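Local coordinates for putative type VI secretion protein (Escherichia coli, PDB 6SKI), which is a phospholipase effector of the type VI secretion system, carried on the VgrG spike and probably acting as a toxin by hydrolysing phospholipids, at residues A[342-346]-A[347-351]; A[390-394]-A[395-399]; A[360-363]-A[364-367]; A[419-422]-A[423-427]; A[63-67]-A[68-72]. All blocks are in the same frame, centred on the assembly; numbering follows the deposited sequence.

Contact 1 (A[342-346]-A[347-351])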
# COMPACT_ATOMS: atom_id res chain seq x y z
N ASP A 342 -12.03 19.60 -45.98
CA ASP A 342 -12.07 18.18 -46.30
C ASP A 342 -11.04 17.81 -47.36
O ASP A 342 -10.67 16.64 -47.46
CB ASP A 342 -13.47 17.79 -46.76
CG ASP A 342 -13.83 16.37 -46.37
OD1 ASP A 342 -14.86 16.19 -45.68
OD2 ASP A 342 -13.09 15.44 -46.73
N ASP A 343 -10.58 18.78 -48.16
CA ASP A 343 -9.54 18.49 -49.14
C ASP A 343 -8.19 18.29 -48.47
O ASP A 343 -7.34 17.54 -48.97
CB ASP A 343 -9.47 19.61 -50.18
CG ASP A 343 -9.12 20.95 -49.56
OD1 ASP A 343 -10.00 21.84 -49.51
OD2 ASP A 343 -7.96 21.14 -49.15
N THR A 344 -7.96 18.96 -47.34
CA THR A 344 -6.67 18.90 -46.66
C THR A 344 -6.31 17.47 -46.29
O THR A 344 -7.14 16.72 -45.77
CB THR A 344 -6.70 19.78 -45.41
OG1 THR A 344 -6.95 21.14 -45.78
CG2 THR A 344 -5.37 19.70 -44.67
N ARG A 345 -5.06 17.09 -46.55
CA ARG A 345 -4.57 15.76 -46.21
C ARG A 345 -4.37 15.67 -44.70
O ARG A 345 -3.84 16.59 -44.08
CB ARG A 345 -3.26 15.48 -46.93
CG ARG A 345 -3.23 15.90 -48.38
CD ARG A 345 -1.86 15.69 -48.99
NE ARG A 345 -1.63 16.54 -50.16
CZ ARG A 345 -2.27 16.42 -51.32
NH1 ARG A 345 -1.99 17.25 -52.32
NH2 ARG A 345 -3.18 15.47 -51.49
N GLU A 346 -4.81 14.55 -44.12
CA GLU A 346 -4.69 14.36 -42.68
C GLU A 346 -3.25 14.45 -42.21
O GLU A 346 -2.98 14.89 -41.09
CB GLU A 346 -5.30 13.02 -42.28
CG GLU A 346 -6.81 13.00 -42.31
CD GLU A 346 -7.35 11.66 -42.79
OE1 GLU A 346 -6.56 10.70 -42.87
OE2 GLU A 346 -8.56 11.58 -43.09
N MET A 347 -2.30 14.05 -43.06
CA MET A 347 -0.89 14.07 -42.73
C MET A 347 -0.24 15.42 -43.02
O MET A 347 0.98 15.55 -42.89
CB MET A 347 -0.16 12.98 -43.50
CG MET A 347 -0.59 11.57 -43.12
SD MET A 347 0.77 10.39 -43.18
CE MET A 347 -0.09 8.89 -42.74
N ASP A 348 -1.03 16.41 -43.41
CA ASP A 348 -0.56 17.77 -43.63
C ASP A 348 -1.26 18.73 -42.67
O ASP A 348 -1.63 19.84 -43.03
CB ASP A 348 -0.78 18.19 -45.08
CG ASP A 348 0.35 19.05 -45.61
OD1 ASP A 348 0.51 20.19 -45.12
OD2 ASP A 348 1.08 18.59 -46.51
N THR A 349 -1.45 18.28 -41.44
CA THR A 349 -2.22 18.98 -40.43
C THR A 349 -1.32 19.30 -39.25
O THR A 349 -0.33 18.61 -39.00
CB THR A 349 -3.43 18.13 -40.00
OG1 THR A 349 -4.22 17.82 -41.15
CG2 THR A 349 -4.31 18.88 -39.04
N ARG A 350 -1.67 20.36 -38.51
CA ARG A 350 -0.89 20.74 -37.34
C ARG A 350 -0.89 19.63 -36.30
O ARG A 350 0.13 19.36 -35.66
CB ARG A 350 -1.43 22.03 -36.74
CG ARG A 350 -0.64 22.54 -35.55
CD ARG A 350 -1.41 23.58 -34.77
NE ARG A 350 -2.74 23.12 -34.38
CZ ARG A 350 -3.00 22.42 -33.29
NH1 ARG A 350 -2.01 22.09 -32.46
NH2 ARG A 350 -4.24 22.04 -33.01
N VAL A 351 -2.04 18.98 -36.10
CA VAL A 351 -2.13 17.94 -35.08
C VAL A 351 -1.27 16.74 -35.47
O VAL A 351 -0.64 16.12 -34.61
CB VAL A 351 -3.60 17.54 -34.84
CG1 VAL A 351 -4.39 18.75 -34.38
CG2 VAL A 351 -4.23 16.95 -36.09
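The flat carbonyl group of Arg345 carries Asp348 N on one of its faces. This amide stands well above the carbonyl plane, 60° out of it. It still makes a hydrogen bond, with Asp348 N 2.9 Å from Arg345 O. The bond closes a type I beta turn over Arg345, Glu346, Met347 and Asp348. Thr349 OG1 lies 3.2 Å from Arg345 O and, at the same distance of 3.2 Å, from Glu346 O. The threonine hydroxyl is thus within reach of two carbonyls. It is placed there by its first torsion (chi1 -57°), with OG1 beside its own backbone N. The side-chain flat groups do not meet. The guanidinium of Arg345 and the carboxylate of Asp348 are separate, with Arg345 NE 5.0 Å from Asp348 OD2. Only their stems touch, Arg345 CB lying 4.1 Å from Asp348 CB. Thr344 adds a looser contact, its CG2 4.2 Å from Thr349 OG1, and the two side chains cross at about a right angle. Thr344 OG1 itself bonds to Ser341, and Glu346 bonds through OE2 to Ser383. Thr349 is the N-cap of helix 350-362, but its side chain makes no capping bond. Asp348 OD1 forms a salt bridge to Arg353 in the first turn of that helix. Its negative charge near the helix start would probably suit the helix dipole, with Arg345 adding a weaker attraction at longer range.

Contact 2 (A[390-394]-A[395-399])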
# COMPACT_ATOMS: atom_id res chain seq x y z
N ASN A 390 -23.33 26.78 -42.66
CA ASN A 390 -22.91 28.08 -43.17
C ASN A 390 -21.79 27.92 -44.19
O ASN A 390 -21.79 28.57 -45.24
CB ASN A 390 -22.47 28.96 -42.01
CG ASN A 390 -23.62 29.33 -41.10
OD1 ASN A 390 -24.74 29.56 -41.56
ND2 ASN A 390 -23.36 29.38 -39.80
N GLN A 391 -20.81 27.06 -43.89
CA GLN A 391 -19.74 26.81 -44.84
C GLN A 391 -20.20 25.91 -45.98
O GLN A 391 -19.68 26.00 -47.10
CB GLN A 391 -18.53 26.21 -44.13
CG GLN A 391 -17.83 27.19 -43.20
CD GLN A 391 -16.94 28.18 -43.92
OE1 GLN A 391 -17.38 28.88 -44.83
NE2 GLN A 391 -15.68 28.24 -43.51
N ARG A 392 -21.17 25.04 -45.73
CA ARG A 392 -21.72 24.22 -46.81
C ARG A 392 -22.35 25.09 -47.88
O ARG A 392 -22.27 24.78 -49.08
CB ARG A 392 -22.74 23.22 -46.27
CG ARG A 392 -22.16 21.85 -45.97
CD ARG A 392 -23.26 20.82 -45.84
NE ARG A 392 -24.25 21.15 -44.81
CZ ARG A 392 -24.09 20.92 -43.52
NH1 ARG A 392 -22.98 20.34 -43.07
NH2 ARG A 392 -25.04 21.26 -42.66
N ARG A 393 -23.01 26.18 -47.48
CA ARG A 393 -23.54 27.12 -48.46
C ARG A 393 -22.43 27.83 -49.21
O ARG A 393 -22.60 28.20 -50.38
CB ARG A 393 -24.47 28.13 -47.79
CG ARG A 393 -25.79 27.54 -47.34
CD ARG A 393 -26.66 28.58 -46.67
NE ARG A 393 -26.21 28.89 -45.32
CZ ARG A 393 -25.68 30.05 -44.96
NH1 ARG A 393 -25.53 31.02 -45.85
NH2 ARG A 393 -25.30 30.25 -43.70
N ALA A 394 -21.28 28.03 -48.57
CA ALA A 394 -20.11 28.57 -49.24
C ALA A 394 -19.36 27.52 -50.05
O ALA A 394 -18.42 27.87 -50.76
CB ALA A 394 -19.16 29.20 -48.22
N GLY A 395 -19.76 26.26 -49.96
CA GLY A 395 -19.11 25.19 -50.68
C GLY A 395 -18.00 24.49 -49.92
O GLY A 395 -17.46 23.50 -50.42
N VAL A 396 -17.65 24.98 -48.73
CA VAL A 396 -16.55 24.44 -47.95
C VAL A 396 -17.07 23.28 -47.10
O VAL A 396 -17.85 23.49 -46.17
CB VAL A 396 -15.90 25.52 -47.08
CG1 VAL A 396 -14.83 24.91 -46.20
CG2 VAL A 396 -15.33 26.63 -47.94
N ILE A 397 -16.65 22.07 -47.43
CA ILE A 397 -16.88 20.93 -46.56
C ILE A 397 -15.73 20.87 -45.57
O ILE A 397 -14.59 21.20 -45.90
CB ILE A 397 -17.01 19.62 -47.37
CG1 ILE A 397 -18.02 19.80 -48.50
CG2 ILE A 397 -17.41 18.46 -46.47
CD1 ILE A 397 -19.45 19.56 -48.09
N GLN A 398 -16.02 20.45 -44.34
CA GLN A 398 -15.04 20.52 -43.27
C GLN A 398 -14.95 19.20 -42.52
O GLN A 398 -15.94 18.47 -42.37
CB GLN A 398 -15.37 21.65 -42.29
CG GLN A 398 -15.10 23.04 -42.85
CD GLN A 398 -14.65 24.02 -41.79
OE1 GLN A 398 -15.29 24.15 -40.75
NE2 GLN A 398 -13.54 24.70 -42.05
N LYS A 399 -13.75 18.92 -42.01
CA LYS A 399 -13.49 17.71 -41.26
C LYS A 399 -12.76 18.08 -39.98
O LYS A 399 -11.96 19.02 -39.95
CB LYS A 399 -12.63 16.72 -42.07
CG LYS A 399 -11.16 17.11 -42.15
CD LYS A 399 -10.50 16.66 -43.43
CE LYS A 399 -10.68 15.18 -43.67
NZ LYS A 399 -9.82 14.71 -44.79
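Gln391 and Val396 form the close part of this contact, where helix 389-394 ends in a Schellman motif. Val396 N is hydrogen-bonded to Gln391 O at 2.8 Å. The amide comes in above the carbonyl plane, 36° out of it. A second bond, from Gly395 N to Arg392 O at 3.0 Å, is weak. Gly395 makes the reversal with a positive phi of 92°. At its backbone angles a beta carbon would be jammed against Ala394 O, so the position calls for glycine. The side chains of Gln391 and Val396 meet at their roots, CB to CB, 4.0 Å apart. This is the apolar contact across the helix end that commonly goes with a Schellman motif. Gln391 CB also lies 3.5 Å from Val396 O.

The outer part is looser. The ends of Gln391 and Gln398 come no nearer than 4.4 Å, measured between Gln391 NE2 and Gln398 NE2. On the exposed flank, the aliphatic stem of Arg392 meets the tip of Ile397, with Arg392 CG 4.1 Å from Ile397 CD1. Ile397 starts out away from the helix, but its chi2 of -85° turns CD1 back to the arginine.

The motif sits in the connection between strands 376-386 and 398-409, at one end of a three-stranded antiparallel sheet. Gln398 pairs through its backbone with Val386, and Lys399 with Val340, so the chain enters the middle strand once Val396 and Ile397 are passed.

Contact 3 (A[360-363]-A[364-367])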
# COMPACT_ATOMS: atom_id res chain seq x y z
N LYS A 360 8.60 11.02 -32.34
CA LYS A 360 10.05 11.02 -32.50
C LYS A 360 10.77 11.46 -31.24
O LYS A 360 11.95 11.12 -31.06
CB LYS A 360 10.45 11.91 -33.67
CG LYS A 360 9.79 11.56 -34.98
CD LYS A 360 10.31 12.42 -36.12
CE LYS A 360 9.17 12.94 -36.97
NZ LYS A 360 8.67 11.89 -37.91
N MET A 361 10.09 12.18 -30.35
CA MET A 361 10.67 12.48 -29.05
C MET A 361 10.64 11.26 -28.14
O MET A 361 11.58 11.01 -27.39
CB MET A 361 9.91 13.63 -28.39
CG MET A 361 10.53 14.14 -27.10
SD MET A 361 9.79 13.35 -25.65
CE MET A 361 8.16 14.08 -25.66
N LEU A 362 9.55 10.48 -28.21
CA LEU A 362 9.42 9.31 -27.36
C LEU A 362 10.30 8.17 -27.85
O LEU A 362 10.74 7.34 -27.04
CB LEU A 362 7.96 8.86 -27.33
CG LEU A 362 7.04 9.80 -26.56
CD1 LEU A 362 5.64 9.23 -26.51
CD2 LEU A 362 7.56 10.05 -25.16
N MET A 363 10.59 8.11 -29.15
CA MET A 363 11.47 7.08 -29.68
C MET A 363 12.92 7.31 -29.32
O MET A 363 13.74 6.40 -29.49
CB MET A 363 11.32 7.01 -31.20
CG MET A 363 10.14 6.19 -31.67
SD MET A 363 9.99 6.17 -33.46
CE MET A 363 11.60 5.58 -33.93
N THR A 364 13.27 8.49 -28.82
CA THR A 364 14.59 8.78 -28.30
C THR A 364 14.61 8.98 -26.79
O THR A 364 15.69 9.02 -26.21
CB THR A 364 15.18 10.02 -28.97
OG1 THR A 364 14.40 11.17 -28.63
CG2 THR A 364 15.21 9.86 -30.48
N LEU A 365 13.45 9.12 -26.16
CA LEU A 365 13.37 9.27 -24.72
C LEU A 365 13.99 8.05 -24.04
O LEU A 365 13.63 6.92 -24.37
CB LEU A 365 11.92 9.42 -24.29
CG LEU A 365 11.61 9.96 -22.90
CD1 LEU A 365 11.94 11.44 -22.81
CD2 LEU A 365 10.14 9.73 -22.60
N PRO A 366 14.92 8.24 -23.10
CA PRO A 366 15.45 7.10 -22.36
C PRO A 366 14.46 6.51 -21.37
O PRO A 366 14.65 5.38 -20.92
CB PRO A 366 16.67 7.69 -21.65
CG PRO A 366 16.22 9.08 -21.36
CD PRO A 366 15.52 9.50 -22.63
N ALA A 367 13.40 7.25 -21.02
CA ALA A 367 12.40 6.74 -20.10
C ALA A 367 11.67 5.54 -20.69
O ALA A 367 11.34 4.59 -19.97
CB ALA A 367 11.40 7.84 -19.75
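This is a helix C-terminal contact, made where helix 350-362 runs out and the loop toward strand 376-386 begins. Met361 O is the hub. It accepts a bond from the hydroxyl of Thr364, with OG1 3.1 Å from Met361 O. The hydroxyl comes from above the carbonyl plane, 41° out of it. Two weak backbone bonds reach the same oxygen, Thr364 N to Met361 O at 3.4 Å and Leu365 N to Met361 O at 2.9 Å. Leu365 N is shared, with a further weak bond to Leu362 O at 3.4 Å. Thr364 OG1 stands between its own backbone N and carbonyl carbon (chi1 64°), which turns it back to the helix. Three donors thus gather on one carbonyl of the last turn.

Leu365 supplies the apolar part, and its two methyls take different partners. Leu365 CD1 lies 4.0 Å from Met361 SD, and Leu365 CD2 lies 3.6 Å from Leu362 CD2. Each pair runs side by side, pointing the same way. Trp532 touches both leucines and extends this apolar patch to another loop.

Pro366 has no N-H and cannot continue the backbone bonding. The arrangement is a helix C-terminus whose last-turn carbonyl is taken up by a threonine hydroxyl and weak amide bonds.

Contact 4 (A[419-422]-A[423-427])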
# COMPACT_ATOMS: atom_id res chain seq x y z
N VAL A 419 10.30 -10.82 -9.03
CA VAL A 419 11.69 -10.45 -8.77
C VAL A 419 11.76 -9.42 -7.66
O VAL A 419 12.59 -9.51 -6.75
CB VAL A 419 12.34 -9.93 -10.07
CG1 VAL A 419 13.77 -9.48 -9.80
CG2 VAL A 419 12.30 -10.99 -11.15
N CYS A 420 10.88 -8.41 -7.71
CA CYS A 420 10.86 -7.41 -6.65
C CYS A 420 10.48 -8.03 -5.31
O CYS A 420 11.01 -7.64 -4.26
CB CYS A 420 9.91 -6.29 -7.02
SG CYS A 420 10.42 -5.42 -8.51
N LEU A 421 9.57 -9.01 -5.34
CA LEU A 421 9.23 -9.77 -4.14
C LEU A 421 10.45 -10.46 -3.57
O LEU A 421 10.67 -10.45 -2.36
CB LEU A 421 8.16 -10.80 -4.49
CG LEU A 421 7.58 -11.59 -3.32
CD1 LEU A 421 6.90 -10.67 -2.33
CD2 LEU A 421 6.63 -12.62 -3.85
N ARG A 422 11.25 -11.10 -4.43
CA ARG A 422 12.42 -11.82 -3.95
C ARG A 422 13.46 -10.87 -3.39
O ARG A 422 14.16 -11.19 -2.42
CB ARG A 422 12.99 -12.68 -5.07
CG ARG A 422 12.13 -13.88 -5.35
CD ARG A 422 12.34 -14.45 -6.72
NE ARG A 422 11.20 -15.27 -7.11
CZ ARG A 422 11.16 -16.59 -6.97
NH1 ARG A 422 12.19 -17.23 -6.45
NH2 ARG A 422 10.09 -17.26 -7.35
N VAL A 423 13.58 -9.67 -3.97
CA VAL A 423 14.50 -8.68 -3.41
C VAL A 423 14.04 -8.24 -2.02
O VAL A 423 14.85 -8.15 -1.08
CB VAL A 423 14.65 -7.49 -4.36
CG1 VAL A 423 15.67 -6.52 -3.82
CG2 VAL A 423 15.07 -7.97 -5.73
N MET A 424 12.75 -7.97 -1.87
CA MET A 424 12.24 -7.59 -0.55
C MET A 424 12.37 -8.74 0.45
O MET A 424 12.63 -8.51 1.63
CB MET A 424 10.80 -7.11 -0.64
CG MET A 424 10.30 -6.44 0.64
SD MET A 424 11.20 -4.97 1.14
CE MET A 424 10.77 -3.83 -0.16
N LEU A 425 12.19 -9.97 -0.01
CA LEU A 425 12.36 -11.13 0.86
C LEU A 425 13.80 -11.23 1.33
O LEU A 425 14.06 -11.53 2.50
CB LEU A 425 11.95 -12.41 0.14
CG LEU A 425 10.47 -12.69 -0.07
CD1 LEU A 425 10.28 -13.71 -1.16
CD2 LEU A 425 9.84 -13.17 1.21
N ASP A 426 14.76 -10.99 0.43
CA ASP A 426 16.16 -11.02 0.82
C ASP A 426 16.47 -9.94 1.85
O ASP A 426 17.16 -10.20 2.84
CB ASP A 426 17.04 -10.87 -0.41
CG ASP A 426 18.51 -11.09 -0.11
OD1 ASP A 426 18.82 -11.99 0.69
OD2 ASP A 426 19.35 -10.37 -0.69
N ALA A 427 15.95 -8.73 1.63
CA ALA A 427 16.19 -7.65 2.58
C ALA A 427 15.60 -7.98 3.95
O ALA A 427 16.27 -7.81 4.98
CB ALA A 427 15.59 -6.35 2.05
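Leu421 and Leu425 face the same flank of helix 416-431, one turn apart, and four backbone bonds run through this stretch. The hydrogen bonds all join residues four apart. Val423 N reaches Val419 O at 3.0 Å, and Met424 N reaches Cys420 O at 3.0 Å. Leu425 N reaches Leu421 O at 2.8 Å, and Asp426 N reaches Arg422 O at 2.9 Å. This is a regular alpha helix.

The apolar contact is a single pair. Leu421 CG lies 4.1 Å from Leu425 CD1, and the two side chains cross obliquely. Leu421 has CG anti to the backbone N (chi1 -174°), whereas Leu425 has its CG beside the backbone N. The different torsions bring the branch of one leucine to a methyl of the next. Leu425 CG also lies 3.2 Å from Leu421 O.

Asp426 carries the ionic contacts. Its OD2 forms salt bridges with Arg466 and Lys463, which would probably favour the carboxylate form.

The helix is embedded on several sides. Leu421 and Leu425 pack on helix 101-108. Val423 and Met424 rest on Phe280 of strand 278-284 in the mixed sheet, and Val419 packs on helix 452-466.

Contact 5 (A[63-67]-A[68-72])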
# COMPACT_ATOMS: atom_id res chain seq x y z
N CYS A 63 -5.28 16.75 -12.77
CA CYS A 63 -5.21 15.90 -13.95
C CYS A 63 -6.51 15.86 -14.75
O CYS A 63 -6.63 15.05 -15.67
CB CYS A 63 -4.80 14.47 -13.57
SG CYS A 63 -3.03 14.22 -13.44
N SER A 64 -7.47 16.71 -14.43
CA SER A 64 -8.70 16.75 -15.20
C SER A 64 -8.43 17.34 -16.58
O SER A 64 -7.43 18.02 -16.82
CB SER A 64 -9.77 17.56 -14.48
OG SER A 64 -9.26 18.81 -14.04
N ALA A 65 -9.34 17.04 -17.52
CA ALA A 65 -9.19 17.56 -18.87
C ALA A 65 -9.23 19.08 -18.90
O ALA A 65 -8.70 19.70 -19.83
CB ALA A 65 -10.28 16.99 -19.78
N ALA A 66 -9.86 19.71 -17.90
CA ALA A 66 -9.96 21.16 -17.88
C ALA A 66 -8.66 21.81 -17.42
O ALA A 66 -8.31 22.90 -17.89
CB ALA A 66 -11.12 21.59 -16.98
N ARG A 67 -7.93 21.18 -16.49
CA ARG A 67 -6.64 21.72 -16.09
C ARG A 67 -5.65 21.69 -17.24
O ARG A 67 -4.76 22.54 -17.33
CB ARG A 67 -6.09 20.95 -14.89
CG ARG A 67 -7.02 20.94 -13.69
CD ARG A 67 -6.80 22.15 -12.82
NE ARG A 67 -5.41 22.28 -12.39
CZ ARG A 67 -4.98 23.20 -11.54
NH1 ARG A 67 -5.82 24.08 -11.03
NH2 ARG A 67 -3.69 23.25 -11.21
N GLN A 68 -5.78 20.70 -18.12
CA GLN A 68 -5.10 20.72 -19.40
C GLN A 68 -5.93 21.53 -20.39
O GLN A 68 -7.09 21.85 -20.14
CB GLN A 68 -4.89 19.29 -19.92
CG GLN A 68 -4.74 18.24 -18.82
CD GLN A 68 -3.55 18.49 -17.91
OE1 GLN A 68 -3.65 18.33 -16.70
NE2 GLN A 68 -2.43 18.86 -18.50
N GLY A 69 -5.33 21.86 -21.52
CA GLY A 69 -6.06 22.64 -22.50
C GLY A 69 -7.00 21.80 -23.33
O GLY A 69 -6.95 21.83 -24.56
N VAL A 70 -7.87 21.04 -22.67
CA VAL A 70 -8.80 20.13 -23.33
C VAL A 70 -10.22 20.56 -22.97
O VAL A 70 -10.71 20.24 -21.88
CB VAL A 70 -8.55 18.67 -22.94
CG1 VAL A 70 -9.42 17.75 -23.76
CG2 VAL A 70 -7.09 18.32 -23.11
N ASN A 71 -10.87 21.28 -23.87
CA ASN A 71 -12.28 21.61 -23.70
C ASN A 71 -13.14 20.35 -23.75
O ASN A 71 -12.69 19.28 -24.18
CB ASN A 71 -12.70 22.66 -24.73
CG ASN A 71 -12.88 22.10 -26.13
OD1 ASN A 71 -13.61 21.14 -26.35
ND2 ASN A 71 -12.20 22.71 -27.09
N GLN A 72 -14.39 20.48 -23.30
CA GLN A 72 -15.25 19.31 -23.16
C GLN A 72 -15.55 18.66 -24.50
O GLN A 72 -15.69 17.43 -24.59
CB GLN A 72 -16.55 19.69 -22.45
CG GLN A 72 -16.42 19.75 -20.95
CD GLN A 72 -16.73 18.43 -20.29
OE1 GLN A 72 -15.98 17.96 -19.43
NE2 GLN A 72 -17.84 17.82 -20.68
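The contact belongs to the loop that leads from helix 53-58 into helix 72-85, and it folds Ala65 against Val70. Val70 N donates to Ala65 O at 3.2 Å. The nitrogen lies nearly in line with the C=O bond (167°), but the bond is bent at the hydrogen (136°). The side chains meet as well, with Ala65 CB 4.0 Å from Val70 CB. Both also touch Ala75 of the following helix.

The chain between them turns in two steps. Residues 65-67 have helical backbone angles, and Gln68 N makes a weak bond to Ser64 O at 3.4 Å. Gly69 is then the centre of an inverse gamma turn, closed by a weak bond from Val70 N to Gln68 O at 2.8 Å. Val70 N therefore serves two acceptors, which suits the bend.

Gln68 bends at chi2 (-61°) and folds back over the turn. Its CG lies 3.4 Å from Ser64 O, while OE1 has a weak bond to Lys527. Arg67 leads outward to a salt bridge with Glu62. Backbone bonds of Cys63 to Phe524 and of Ala65 to Phe522 tie the loop to the strand 521-523 region.

Asn71 is the N-cap of helix 72-85, its OD1 accepting from Asp74 N. The whole is a compact turn ending in a side-chain helix cap.

In the fold
From the N terminus, contact 5 comes first and closes the loop before helix 72-85. Contacts 1 and 3 follow at the two ends of helix 350-362, with centres about 25 Å apart. Contact 2 turns the chain from helix 389-394 into strand 398-409. Contact 4 lies last, within helix 416-431. All five are local and in series, so none nests in or crosses another. Contacts 1 and 2 touch directly: Asp342 N lies 3.0 Å from Ile397 O, probably a hydrogen bond, at the end of the three-stranded antiparallel sheet. Contact 4 stands apart beside the mixed sheet, its centre about 64 Å from that of contact 2.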